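Local coordinates for hypothetical protein VC1899 (Vibrio cholerae, PDB 1XMX) that is of unknown function but carries a Card1-like endonuclease domain of the PDDEXK clan and may bind nucleic acid, at residues Q280-L285 and E289-L294; I31-D36 and D48-R53; A189-L194 and G236-I241; L17-L22 and D140-A145. All coordinates share one frame; numbering follows the deposited sequence.

Interaction 1: Q280-L285 and E289-L294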
loop_
_atom_site.group_PDB
_atom_site.type_symbol
_atom_site.label_atom_id
_atom_site.label_comp_id
_atom_site.label_asym_id
_atom_site.label_seq_id
_atom_site.Cartn_x
_atom_site.Cartn_y
_atom_site.Cartn_z
ATOM N N GLN A 280 -9.516 2.377 -5.769
ATOM C CA GLN A 280 -9.776 3.799 -6.076
ATOM C C GLN A 280 -9.475 4.684 -4.852
ATOM O O GLN A 280 -9.979 4.425 -3.794
ATOM C CB GLN A 280 -11.223 4.001 -6.520
ATOM C CG GLN A 280 -11.686 2.990 -7.568
ATOM C CD GLN A 280 -10.880 3.120 -8.855
ATOM O OE1 GLN A 280 -10.298 2.149 -9.372
ATOM N NE2 GLN A 280 -10.817 4.329 -9.366
ATOM N N VAL A 281 -8.681 5.747 -5.023
ATOM C CA VAL A 281 -8.192 6.562 -3.906
ATOM C C VAL A 281 -8.622 8.002 -4.178
ATOM O O VAL A 281 -8.369 8.540 -5.272
ATOM C CB VAL A 281 -6.637 6.584 -3.808
ATOM C CG1 VAL A 281 -6.151 7.382 -2.547
ATOM C CG2 VAL A 281 -6.052 5.206 -3.867
ATOM N N TYR A 282 -9.283 8.596 -3.192
ATOM C CA TYR A 282 -9.791 9.951 -3.250
ATOM C C TYR A 282 -9.139 10.837 -2.170
ATOM O O TYR A 282 -8.956 10.384 -1.031
ATOM C CB TYR A 282 -11.325 9.928 -3.064
ATOM C CG TYR A 282 -12.061 9.116 -4.115
ATOM C CD1 TYR A 282 -12.317 7.756 -3.930
ATOM C CD2 TYR A 282 -12.498 9.713 -5.290
ATOM C CE1 TYR A 282 -12.998 7.007 -4.900
ATOM C CE2 TYR A 282 -13.170 8.978 -6.289
ATOM C CZ TYR A 282 -13.416 7.619 -6.083
ATOM O OH TYR A 282 -14.083 6.891 -7.060
ATOM N N ARG A 283 -8.777 12.079 -2.540
ATOM C CA ARG A 283 -8.326 13.088 -1.577
ATOM C C ARG A 283 -9.056 14.400 -1.840
ATOM O O ARG A 283 -9.065 14.876 -2.973
ATOM C CB ARG A 283 -6.810 13.292 -1.648
ATOM C CG ARG A 283 -6.011 12.087 -1.150
ATOM C CD ARG A 283 -4.510 12.183 -1.415
ATOM N NE ARG A 283 -4.200 12.147 -2.835
ATOM C CZ ARG A 283 -2.984 12.163 -3.390
ATOM N NH1 ARG A 283 -1.878 12.219 -2.668
ATOM N NH2 ARG A 283 -2.876 12.139 -4.716
ATOM N N GLN A 284 -9.711 14.953 -0.826
ATOM C CA GLN A 284 -10.412 16.216 -0.968
ATOM C C GLN A 284 -9.465 17.374 -0.710
ATOM O O GLN A 284 -8.712 17.347 0.276
ATOM C CB GLN A 284 -11.571 16.337 0.029
ATOM C CG GLN A 284 -12.893 15.761 -0.425
ATOM C CD GLN A 284 -13.394 16.321 -1.763
ATOM O OE1 GLN A 284 -13.466 15.581 -2.739
ATOM N NE2 GLN A 284 -13.771 17.625 -1.806
ATOM N N LEU A 285 -9.524 18.397 -1.570
ATOM C CA LEU A 285 -8.889 19.708 -1.294
ATOM C C LEU A 285 -9.926 20.829 -1.467
ATOM O O LEU A 285 -10.192 21.277 -2.584
ATOM C CB LEU A 285 -7.661 19.949 -2.176
ATOM C CG LEU A 285 -6.466 18.961 -2.171
ATOM C CD1 LEU A 285 -6.861 17.487 -2.390
ATOM C CD2 LEU A 285 -5.450 19.350 -3.210
ATOM N N GLU A 289 -10.925 17.759 -5.945
ATOM C CA GLU A 289 -10.562 16.395 -5.677
ATOM C C GLU A 289 -9.425 15.911 -6.556
ATOM O O GLU A 289 -9.402 16.209 -7.774
ATOM C CB GLU A 289 -11.773 15.518 -5.960
ATOM C CG GLU A 289 -11.685 14.139 -5.396
ATOM C CD GLU A 289 -13.057 13.607 -5.123
ATOM O OE1 GLU A 289 -13.848 13.515 -6.101
ATOM O OE2 GLU A 289 -13.361 13.315 -3.940
ATOM N N VAL A 290 -8.510 15.138 -5.961
ATOM C CA VAL A 290 -7.621 14.284 -6.771
ATOM C C VAL A 290 -7.848 12.773 -6.601
ATOM O O VAL A 290 -7.869 12.275 -5.491
ATOM C CB VAL A 290 -6.112 14.728 -6.769
ATOM C CG1 VAL A 290 -5.885 16.058 -6.025
ATOM C CG2 VAL A 290 -5.167 13.597 -6.371
ATOM N N ARG A 291 -8.100 12.098 -7.728
ATOM C CA ARG A 291 -8.431 10.652 -7.800
ATOM C C ARG A 291 -7.206 9.904 -8.347
ATOM O O ARG A 291 -6.558 10.372 -9.282
ATOM C CB ARG A 291 -9.655 10.414 -8.716
ATOM C CG ARG A 291 -10.360 9.019 -8.635
ATOM C CD ARG A 291 -9.420 7.831 -8.768
ATOM N NE ARG A 291 -9.827 6.825 -9.777
ATOM C CZ ARG A 291 -9.141 6.504 -10.898
ATOM N NH1 ARG A 291 -7.986 7.122 -11.186
ATOM N NH2 ARG A 291 -9.605 5.555 -11.744
ATOM N N ASN A 292 -6.868 8.778 -7.723
ATOM C CA ASN A 292 -5.786 7.945 -8.175
ATOM C C ASN A 292 -6.278 6.510 -8.159
ATOM O O ASN A 292 -7.293 6.240 -7.564
ATOM C CB ASN A 292 -4.583 8.095 -7.255
ATOM C CG ASN A 292 -3.849 9.422 -7.451
ATOM O OD1 ASN A 292 -3.228 9.676 -8.514
ATOM N ND2 ASN A 292 -3.892 10.269 -6.414
ATOM N N GLU A 293 -5.579 5.598 -8.841
ATOM C CA GLU A 293 -5.909 4.160 -8.758
ATOM C C GLU A 293 -4.676 3.359 -8.406
ATOM O O GLU A 293 -3.654 3.533 -9.027
ATOM C CB GLU A 293 -6.474 3.628 -10.077
ATOM C CG GLU A 293 -6.693 2.116 -10.053
ATOM C CD GLU A 293 -7.412 1.638 -11.285
ATOM O OE1 GLU A 293 -6.763 1.483 -12.351
ATOM O OE2 GLU A 293 -8.641 1.429 -11.190
ATOM N N LEU A 294 -4.762 2.474 -7.419
ATOM C CA LEU A 294 -3.629 1.602 -7.089
ATOM C C LEU A 294 -3.874 0.220 -7.707
ATOM O O LEU A 294 -4.820 -0.481 -7.333
ATOM C CB LEU A 294 -3.411 1.512 -5.554
ATOM C CG LEU A 294 -3.443 2.771 -4.731
ATOM C CD1 LEU A 294 -3.234 2.503 -3.266
ATOM C CD2 LEU A 294 -2.395 3.751 -5.165
HETATM O O HOH W 1 -5.810 10.688 -4.647
#
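Val290 O takes two donors at once: the backbone N of Arg283, at 3.1 Å, and water 1, whose oxygen lies 2.7 Å from Val290 O. The same water accepts from both strands, from Arg283 NE at 2.8 Å and from Asn292 ND2 at 2.6 Å, and gives a weak fourth bond to Val281 O. Arg283 reaches it by a bend at chi3 (-66°) that turns NE toward the neighbouring strand, so its side chain and that of Asn292 cross over the sheet surface, while Asn292 OD1 turns to Lys324 NZ. The backbone pairs are those of an antiparallel beta hairpin: 280-285 and 289-294 exchange reciprocal bonds at Val281 with Asn292 and at Arg283 with Val290, and lie within the Card1-like endonuclease region. In the first of these pairs Asn292 N is 2.9 Å from Val281 O. Helix 321-333 packs on the face bearing Val281 and Asn292; there Val281 CG2 meets Leu294 CG at 3.7 Å, and Leu332 touches both residues. On the opposite face the Tyr282 ring meets the Arg291 chain at a slant, Tyr282 CE2 to Arg291 CG 3.7 Å, its plane 68° from the guanidinium, and Arg154 and Glu156 of strand 154-156 also touch Tyr282. Toward the turn, exposed Leu285 puts CD1 4.0 Å from CG1 of the partly exposed Val290.

Interaction 2: I31-D36 and D48-R53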
loop_
_atom_site.group_PDB
_atom_site.type_symbol
_atom_site.label_atom_id
_atom_site.label_comp_id
_atom_site.label_asym_id
_atom_site.label_seq_id
_atom_site.Cartn_x
_atom_site.Cartn_y
_atom_site.Cartn_z
ATOM N N ILE A 31 -5.190 5.817 24.178
ATOM C CA ILE A 31 -4.005 6.616 23.910
ATOM C C ILE A 31 -4.365 8.071 23.921
ATOM O O ILE A 31 -5.422 8.485 23.417
ATOM C CB ILE A 31 -3.319 6.232 22.552
ATOM C CG1 ILE A 31 -2.101 7.142 22.246
ATOM C CG2 ILE A 31 -4.373 6.202 21.373
ATOM C CD1 ILE A 31 -1.098 6.585 21.194
ATOM N N ILE A 32 -3.440 8.865 24.440
ATOM C CA ILE A 32 -3.551 10.318 24.367
ATOM C C ILE A 32 -2.477 10.763 23.444
ATOM O O ILE A 32 -1.274 10.468 23.661
ATOM C CB ILE A 32 -3.330 10.969 25.778
ATOM C CG1 ILE A 32 -4.424 10.470 26.714
ATOM C CG2 ILE A 32 -3.229 12.525 25.737
ATOM C CD1 ILE A 32 -4.200 10.760 28.140
ATOM N N PHE A 33 -2.915 11.449 22.388
ATOM C CA PHE A 33 -1.978 11.985 21.407
ATOM C C PHE A 33 -1.681 13.405 21.856
ATOM O O PHE A 33 -2.576 14.107 22.264
ATOM C CB PHE A 33 -2.618 12.010 20.025
ATOM C CG PHE A 33 -2.892 10.659 19.450
ATOM C CD1 PHE A 33 -1.862 9.903 18.900
ATOM C CD2 PHE A 33 -4.178 10.172 19.401
ATOM C CE1 PHE A 33 -2.125 8.651 18.322
ATOM C CE2 PHE A 33 -4.440 8.919 18.836
ATOM C CZ PHE A 33 -3.419 8.176 18.292
ATOM N N ILE A 34 -0.424 13.801 21.786
ATOM C CA ILE A 34 0.007 15.163 22.064
ATOM C C ILE A 34 0.294 15.820 20.699
ATOM O O ILE A 34 0.896 15.195 19.848
ATOM C CB ILE A 34 1.294 15.147 22.910
ATOM C CG1 ILE A 34 0.969 14.763 24.351
ATOM C CG2 ILE A 34 2.035 16.522 22.889
ATOM C CD1 ILE A 34 2.153 14.181 25.086
ATOM N N GLY A 35 -0.192 17.041 20.454
ATOM C CA GLY A 35 0.018 17.692 19.156
ATOM C C GLY A 35 -0.304 19.177 19.294
ATOM O O GLY A 35 -0.837 19.610 20.323
ATOM N N ASP A 36 -0.008 19.965 18.260
ATOM C CA ASP A 36 -0.449 21.345 18.248
ATOM C C ASP A 36 -1.789 21.508 17.543
ATOM O O ASP A 36 -2.292 20.550 16.941
ATOM C CB ASP A 36 0.634 22.256 17.683
ATOM C CG ASP A 36 0.828 22.101 16.187
ATOM O OD1 ASP A 36 -0.104 21.778 15.450
ATOM O OD2 ASP A 36 1.934 22.346 15.719
ATOM N N ASP A 48 -10.323 7.836 13.759
ATOM C CA ASP A 48 -11.205 6.987 12.887
ATOM C C ASP A 48 -10.717 5.526 12.810
ATOM O O ASP A 48 -11.478 4.568 12.937
ATOM C CB ASP A 48 -11.279 7.543 11.468
ATOM C CG ASP A 48 -11.977 8.872 11.411
ATOM O OD1 ASP A 48 -12.655 9.212 12.415
ATOM O OD2 ASP A 48 -11.844 9.588 10.365
ATOM N N VAL A 49 -9.426 5.360 12.615
ATOM C CA VAL A 49 -8.856 4.030 12.554
ATOM C C VAL A 49 -8.943 3.327 13.949
ATOM O O VAL A 49 -9.390 2.153 14.076
ATOM C CB VAL A 49 -7.408 4.155 12.117
ATOM C CG1 VAL A 49 -6.636 2.848 12.355
ATOM C CG2 VAL A 49 -7.328 4.690 10.671
ATOM N N LEU A 50 -8.521 4.017 15.004
ATOM C CA LEU A 50 -8.453 3.319 16.340
ATOM C C LEU A 50 -9.824 3.140 16.894
ATOM O O LEU A 50 -10.113 2.071 17.414
ATOM C CB LEU A 50 -7.572 4.041 17.373
ATOM C CG LEU A 50 -6.071 3.915 17.012
ATOM C CD1 LEU A 50 -5.260 5.073 17.660
ATOM C CD2 LEU A 50 -5.444 2.549 17.329
ATOM N N ASN A 51 -10.667 4.172 16.797
ATOM C CA ASN A 51 -12.036 4.073 17.346
ATOM C C ASN A 51 -12.847 2.907 16.769
ATOM O O ASN A 51 -13.643 2.298 17.521
ATOM C CB ASN A 51 -12.851 5.371 17.206
ATOM C CG ASN A 51 -12.364 6.500 18.129
ATOM O OD1 ASN A 51 -12.825 7.661 17.996
ATOM N ND2 ASN A 51 -11.437 6.187 19.054
ATOM N N LYS A 52 -12.650 2.622 15.464
ATOM C CA LYS A 52 -13.181 1.423 14.759
ATOM C C LYS A 52 -12.961 0.160 15.586
ATOM O O LYS A 52 -13.809 -0.718 15.600
ATOM C CB LYS A 52 -12.460 1.129 13.427
ATOM C CG LYS A 52 -12.961 1.775 12.125
ATOM C CD LYS A 52 -12.261 1.045 10.936
ATOM C CE LYS A 52 -11.931 1.937 9.719
ATOM N NZ LYS A 52 -12.694 1.526 8.444
ATOM N N ARG A 53 -11.790 0.073 16.221
ATOM C CA ARG A 53 -11.420 -1.067 17.059
ATOM C C ARG A 53 -11.736 -0.869 18.499
ATOM O O ARG A 53 -11.249 -1.633 19.332
ATOM C CB ARG A 53 -9.944 -1.333 16.991
ATOM C CG ARG A 53 -9.530 -1.990 15.723
ATOM C CD ARG A 53 -9.145 -1.036 14.668
ATOM N NE ARG A 53 -8.452 -1.802 13.654
ATOM C CZ ARG A 53 -8.209 -1.369 12.426
ATOM N NH1 ARG A 53 -8.616 -0.161 12.067
ATOM N NH2 ARG A 53 -7.579 -2.152 11.556
#
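Leu50 sets its CG anti to the carbonyl carbon (chi1 -72°), which carries CD1 off the helix toward the strand, where Ile31 and Phe33 receive it. In Ile31, CG1 stands anti to the backbone N (chi1 177°), leaving CG2 in the crowded position between N and the carbonyl carbon, directed at the helix. Leu50 CD1 thus enters a notch between the two strand side chains. It lies in the plane of the Phe33 ring, at the edge, 3.7 Å from Phe33 CZ and 4.1 Å from Phe33 CE2, and it sits 4.0 Å from Ile31 CG2. Leu50 and Ile31 side chains cross at about a right angle. A face of the same ring is taken by the strand itself: Ile31 CG1 stands 4.1 Å above the plane of the Phe33 ring, over its centre, which probably restricts rotation of the ring. Leu17 and Leu21 of helix 15-22 add to this wholly apolar junction, Leu17 against Phe33 and Leu21 against both Ile31 and Leu50. Just past the helix, Arg53 turns its guanidinium back, NH1 giving a bond to Val49 O at 3.2 Å, while NH2 forms a salt bridge with Asp146. Strand 30-35, helix 40-52 and the adjacent parallel strand 56-61 make up a beta-alpha-beta crossover, in a sheet whose leading strands run in the 3-2-1-4-5 order of Rossmann-like folds.

Interaction 3: A189-L194 and G236-I241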
loop_
_atom_site.group_PDB
_atom_site.type_symbol
_atom_site.label_atom_id
_atom_site.label_comp_id
_atom_site.label_asym_id
_atom_site.label_seq_id
_atom_site.Cartn_x
_atom_site.Cartn_y
_atom_site.Cartn_z
ATOM N N ALA A 189 -0.692 -5.848 -27.992
ATOM C CA ALA A 189 -1.070 -4.581 -28.562
ATOM C C ALA A 189 -2.281 -4.650 -29.525
ATOM O O ALA A 189 -3.194 -3.791 -29.457
ATOM C CB ALA A 189 0.128 -3.964 -29.296
ATOM N N THR A 190 -2.304 -5.628 -30.431
ATOM C CA THR A 190 -3.448 -5.701 -31.348
ATOM C C THR A 190 -4.709 -6.116 -30.611
ATOM O O THR A 190 -5.784 -5.637 -30.928
ATOM C CB THR A 190 -3.212 -6.704 -32.461
ATOM O OG1 THR A 190 -1.929 -6.425 -33.064
ATOM C CG2 THR A 190 -4.354 -6.588 -33.544
ATOM N N LEU A 191 -4.571 -7.051 -29.664
ATOM C CA LEU A 191 -5.679 -7.498 -28.812
ATOM C C LEU A 191 -6.216 -6.350 -27.948
ATOM O O LEU A 191 -7.444 -6.169 -27.802
ATOM C CB LEU A 191 -5.221 -8.634 -27.881
ATOM C CG LEU A 191 -6.400 -9.313 -27.171
ATOM C CD1 LEU A 191 -7.546 -9.713 -28.107
ATOM C CD2 LEU A 191 -5.958 -10.500 -26.328
ATOM N N ASN A 192 -5.287 -5.572 -27.386
ATOM C CA ASN A 192 -5.671 -4.336 -26.701
ATOM C C ASN A 192 -6.488 -3.389 -27.574
ATOM O O ASN A 192 -7.507 -2.885 -27.135
ATOM C CB ASN A 192 -4.467 -3.600 -26.157
ATOM C CG ASN A 192 -4.825 -2.216 -25.672
ATOM O OD1 ASN A 192 -5.397 -2.051 -24.577
ATOM N ND2 ASN A 192 -4.494 -1.211 -26.469
ATOM N N TYR A 193 -6.049 -3.126 -28.799
ATOM C CA TYR A 193 -6.864 -2.311 -29.733
ATOM C C TYR A 193 -8.282 -2.922 -30.004
ATOM O O TYR A 193 -9.285 -2.207 -29.961
ATOM C CB TYR A 193 -6.094 -2.035 -31.037
ATOM C CG TYR A 193 -6.995 -1.557 -32.153
ATOM C CD1 TYR A 193 -7.257 -0.198 -32.350
ATOM C CD2 TYR A 193 -7.625 -2.477 -32.991
ATOM C CE1 TYR A 193 -8.091 0.211 -33.393
ATOM C CE2 TYR A 193 -8.483 -2.078 -33.989
ATOM C CZ TYR A 193 -8.699 -0.748 -34.185
ATOM O OH TYR A 193 -9.561 -0.417 -35.211
ATOM N N LEU A 194 -8.358 -4.235 -30.234
ATOM C CA LEU A 194 -9.643 -4.937 -30.395
ATOM C C LEU A 194 -10.521 -4.835 -29.139
ATOM O O LEU A 194 -11.698 -4.499 -29.225
ATOM C CB LEU A 194 -9.438 -6.419 -30.761
ATOM C CG LEU A 194 -8.737 -6.744 -32.109
ATOM C CD1 LEU A 194 -8.313 -8.211 -32.123
ATOM C CD2 LEU A 194 -9.627 -6.500 -33.311
ATOM N N GLY A 236 -13.592 -14.744 -38.352
ATOM C CA GLY A 236 -13.014 -13.409 -38.101
ATOM C C GLY A 236 -13.723 -12.544 -37.050
ATOM O O GLY A 236 -13.383 -11.374 -36.864
ATOM N N ILE A 237 -14.707 -13.115 -36.351
ATOM C CA ILE A 237 -15.348 -12.426 -35.247
ATOM C C ILE A 237 -14.897 -12.939 -33.914
ATOM O O ILE A 237 -14.988 -14.136 -33.616
ATOM C CB ILE A 237 -16.829 -12.449 -35.350
ATOM C CG1 ILE A 237 -17.198 -11.927 -36.736
ATOM C CG2 ILE A 237 -17.480 -11.547 -34.293
ATOM C CD1 ILE A 237 -18.353 -12.551 -37.181
ATOM N N LEU A 238 -14.394 -12.004 -33.111
ATOM C CA LEU A 238 -14.002 -12.285 -31.732
ATOM C C LEU A 238 -15.090 -11.807 -30.759
ATOM O O LEU A 238 -15.482 -10.639 -30.784
ATOM C CB LEU A 238 -12.657 -11.608 -31.428
ATOM C CG LEU A 238 -12.194 -11.588 -29.958
ATOM C CD1 LEU A 238 -11.758 -12.974 -29.503
ATOM C CD2 LEU A 238 -11.053 -10.564 -29.762
ATOM N N THR A 239 -15.618 -12.715 -29.924
ATOM C CA THR A 239 -16.643 -12.331 -28.950
ATOM C C THR A 239 -16.148 -12.669 -27.532
ATOM O O THR A 239 -15.873 -13.835 -27.242
ATOM C CB THR A 239 -17.962 -13.066 -29.209
ATOM O OG1 THR A 239 -18.274 -13.011 -30.610
ATOM C CG2 THR A 239 -19.139 -12.458 -28.356
ATOM N N PHE A 240 -16.024 -11.672 -26.656
ATOM C CA PHE A 240 -15.815 -11.981 -25.228
ATOM C C PHE A 240 -17.110 -12.458 -24.526
ATOM O O PHE A 240 -18.231 -12.001 -24.857
ATOM C CB PHE A 240 -15.174 -10.799 -24.506
ATOM C CG PHE A 240 -13.916 -10.297 -25.183
ATOM C CD1 PHE A 240 -12.677 -10.906 -24.931
ATOM C CD2 PHE A 240 -13.969 -9.212 -26.049
ATOM C CE1 PHE A 240 -11.481 -10.405 -25.540
ATOM C CE2 PHE A 240 -12.823 -8.725 -26.680
ATOM C CZ PHE A 240 -11.572 -9.323 -26.436
ATOM N N ILE A 241 -16.961 -13.414 -23.604
ATOM C CA ILE A 241 -18.105 -13.885 -22.869
ATOM C C ILE A 241 -18.674 -12.784 -21.969
ATOM O O ILE A 241 -19.866 -12.779 -21.672
ATOM C CB ILE A 241 -17.783 -15.144 -22.052
ATOM C CG1 ILE A 241 -16.655 -14.894 -21.045
ATOM C CG2 ILE A 241 -17.412 -16.289 -23.000
ATOM C CD1 ILE A 241 -16.622 -15.912 -19.897
#
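Leu191 and Leu238 form the tightest point of this contact, their side chains crossing at about a right angle with Leu191 CD1 4.0 Å from Leu238 CD2. CG of Leu191 stands anti to its backbone N (chi1 -169°), and this swings a side chain that leaves the helix obliquely round to the strand. Beyond that pair the packing slackens. Leu194 CD1 approaches Leu238 CD2 to 4.3 Å, and Leu191 CD1 sits at the edge of the Phe240 ring, near its plane, 4.4 Å from Phe240 CZ. Leu238 CG lies over the rim of one face of that ring. The axes of the two short segments come no closer than 11.6 Å, and Leu222 and Leu225 of helix 216-227 and Ala249 of helix 243-266 join the same apolar layer. The outer sides differ: Tyr193 on the helix is exposed, as is Ile241 at the strand end. The order helix 181-201, strand 205-207, helices 210-213 and 216-227, then strands 231-234 and 237-240, is consistent with a winged-helix fold. With methyl groups and a ring edge alone in touch, the contact is purely dispersive and hydrophobic, and no directional bond fixes its register.

Interaction 4: L17-L22 and D140-A145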
loop_
_atom_site.group_PDB
_atom_site.type_symbol
_atom_site.label_atom_id
_atom_site.label_comp_id
_atom_site.label_asym_id
_atom_site.label_seq_id
_atom_site.Cartn_x
_atom_site.Cartn_y
_atom_site.Cartn_z
ATOM N N LEU A 17 2.344 5.006 15.896
ATOM C CA LEU A 17 1.508 5.257 17.110
ATOM C C LEU A 17 0.250 4.412 17.117
ATOM O O LEU A 17 -0.351 4.201 18.165
ATOM C CB LEU A 17 1.105 6.720 17.197
ATOM C CG LEU A 17 2.230 7.734 17.274
ATOM C CD1 LEU A 17 1.667 9.172 17.407
ATOM C CD2 LEU A 17 3.206 7.396 18.435
ATOM N N VAL A 18 -0.128 3.890 15.948
ATOM C CA VAL A 18 -1.316 3.086 15.839
ATOM C C VAL A 18 -0.974 1.587 15.914
ATOM O O VAL A 18 -1.687 0.816 16.570
ATOM C CB VAL A 18 -1.994 3.368 14.437
ATOM C CG1 VAL A 18 -3.055 2.371 14.093
ATOM C CG2 VAL A 18 -2.603 4.729 14.427
ATOM N N THR A 19 0.089 1.150 15.218
ATOM C CA THR A 19 0.340 -0.297 15.133
ATOM C C THR A 19 0.582 -1.048 16.485
ATOM O O THR A 19 0.167 -2.184 16.616
ATOM C CB THR A 19 1.389 -0.628 14.066
ATOM O OG1 THR A 19 2.626 0.005 14.379
ATOM C CG2 THR A 19 0.934 -0.125 12.675
ATOM N N PRO A 20 1.311 -0.443 17.456
ATOM C CA PRO A 20 1.335 -1.023 18.782
ATOM C C PRO A 20 -0.046 -1.276 19.417
ATOM O O PRO A 20 -0.222 -2.296 20.123
ATOM C CB PRO A 20 2.113 0.019 19.599
ATOM C CG PRO A 20 3.046 0.679 18.533
ATOM C CD PRO A 20 2.185 0.760 17.354
ATOM N N LEU A 21 -1.010 -0.396 19.187
ATOM C CA LEU A 21 -2.364 -0.615 19.753
ATOM C C LEU A 21 -3.173 -1.662 19.020
ATOM O O LEU A 21 -4.159 -2.141 19.543
ATOM C CB LEU A 21 -3.138 0.723 19.785
ATOM C CG LEU A 21 -2.525 1.800 20.744
ATOM C CD1 LEU A 21 -3.028 3.143 20.366
ATOM C CD2 LEU A 21 -2.816 1.504 22.248
ATOM N N LEU A 22 -2.810 -1.978 17.778
ATOM C CA LEU A 22 -3.494 -3.024 17.042
ATOM C C LEU A 22 -2.945 -4.438 17.305
ATOM O O LEU A 22 -3.548 -5.453 16.870
ATOM C CB LEU A 22 -3.490 -2.707 15.521
ATOM C CG LEU A 22 -4.045 -1.359 15.054
ATOM C CD1 LEU A 22 -4.023 -1.274 13.548
ATOM C CD2 LEU A 22 -5.486 -1.108 15.588
ATOM N N ASP A 140 1.281 -7.503 12.502
ATOM C CA ASP A 140 0.928 -6.923 11.225
ATOM C C ASP A 140 -0.578 -6.968 11.066
ATOM O O ASP A 140 -1.118 -7.947 10.594
ATOM C CB ASP A 140 1.627 -7.730 10.120
ATOM C CG ASP A 140 3.159 -7.632 10.223
ATOM O OD1 ASP A 140 3.564 -6.536 10.597
ATOM O OD2 ASP A 140 3.923 -8.620 9.982
ATOM N N ARG A 141 -1.255 -5.893 11.458
ATOM C CA ARG A 141 -2.716 -5.854 11.601
ATOM C C ARG A 141 -3.390 -4.740 10.805
ATOM O O ARG A 141 -4.506 -4.897 10.319
ATOM C CB ARG A 141 -3.082 -5.632 13.074
ATOM C CG ARG A 141 -2.594 -6.742 14.045
ATOM C CD ARG A 141 -3.171 -8.044 13.704
ATOM N NE ARG A 141 -2.734 -9.030 14.690
ATOM C CZ ARG A 141 -3.032 -10.322 14.642
ATOM N NH1 ARG A 141 -3.744 -10.797 13.626
ATOM N NH2 ARG A 141 -2.603 -11.136 15.615
ATOM N N ILE A 142 -2.756 -3.585 10.733
ATOM C CA ILE A 142 -3.300 -2.441 9.982
ATOM C C ILE A 142 -3.594 -2.801 8.518
ATOM O O ILE A 142 -2.872 -3.595 7.880
ATOM C CB ILE A 142 -2.364 -1.194 10.131
ATOM C CG1 ILE A 142 -3.132 0.119 9.922
ATOM C CG2 ILE A 142 -1.091 -1.288 9.257
ATOM C CD1 ILE A 142 -2.208 1.234 9.629
ATOM N N THR A 143 -4.702 -2.263 7.989
ATOM C CA THR A 143 -5.094 -2.533 6.617
ATOM C C THR A 143 -4.735 -1.383 5.706
ATOM O O THR A 143 -4.389 -0.313 6.164
ATOM C CB THR A 143 -6.593 -2.693 6.531
ATOM O OG1 THR A 143 -7.190 -1.458 6.957
ATOM C CG2 THR A 143 -7.031 -3.842 7.399
ATOM N N ILE A 144 -4.829 -1.612 4.396
ATOM C CA ILE A 144 -4.732 -0.535 3.356
ATOM C C ILE A 144 -5.717 0.602 3.617
ATOM O O ILE A 144 -5.377 1.782 3.484
ATOM C CB ILE A 144 -5.020 -1.100 1.928
ATOM C CG1 ILE A 144 -3.996 -2.169 1.566
ATOM C CG2 ILE A 144 -5.066 0.066 0.855
ATOM C CD1 ILE A 144 -4.438 -3.199 0.536
ATOM N N ALA A 145 -6.939 0.244 3.990
ATOM C CA ALA A 145 -8.003 1.216 4.214
ATOM C C ALA A 145 -7.619 2.144 5.316
ATOM O O ALA A 145 -7.812 3.369 5.208
ATOM C CB ALA A 145 -9.260 0.511 4.550
#
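Leu22 meets the 140-145 segment at both its CB and its CD1. Its CB lies 3.8 Å from Arg141 CB; CG, anti to the carbonyl carbon (chi1 -55°), carries the chain onward to Ile142. There CD1 rests 3.8 Å from Ile142 CB, equally close to Ile142 CA, and 4.0 Å from Ile142 CG1, so one methyl covers the root of the isoleucine. CD2 takes another direction and packs on Arg53, just past helix 40-52. A turn back along the helix, Thr19 adds its methyl, CG2 standing 4.1 Å from Ile142 CG2. Arg141 lies along the backbone end of Leu22, its CG just 3.2 Å from Leu22 O, a close van der Waals approach. A bend at chi2 (-61°) then leads its guanidinium away from helix 15-22, and NH2 bonds to Gln139 OE1. The 140-145 segment is also held by polar bonds outside the contact: Ile142 O accepts from Gln273 NE2, Ile144 N gives a bond to Asp274, and Thr143 is the N-cap of helix 144-150, its OG1 taking Asp146 N. The segment thus touches both helix 15-22 of the Rossmann-like part and strand 272-276 of the second sheet. Those outside bonds probably fix the path of the loop; the interface itself is van der Waals packing, mostly apolar, with one backbone carbonyl against an aliphatic arm.

Overall arrangement
From the N terminus, helix 15-22 opens interaction 4 and strand 30-35 follows at once. Interaction 2 closes a short loop between that strand and helix 40-52, and it lies nested inside the long loop that interaction 4 completes at 140-145. These two touch through helix 15-22, their centres about 12 Å apart. Interaction 3 then closes a separate loop, joining helix 181-201 to the three-stranded sheet, on the opposite side of the chain's centre from interactions 2 and 4; its centre is about 51 Å from that of interaction 2. Interaction 1 comes last, a local hairpin in the second mixed sheet, its nearest atoms about 5 Å from interaction 4. None of the loops cross.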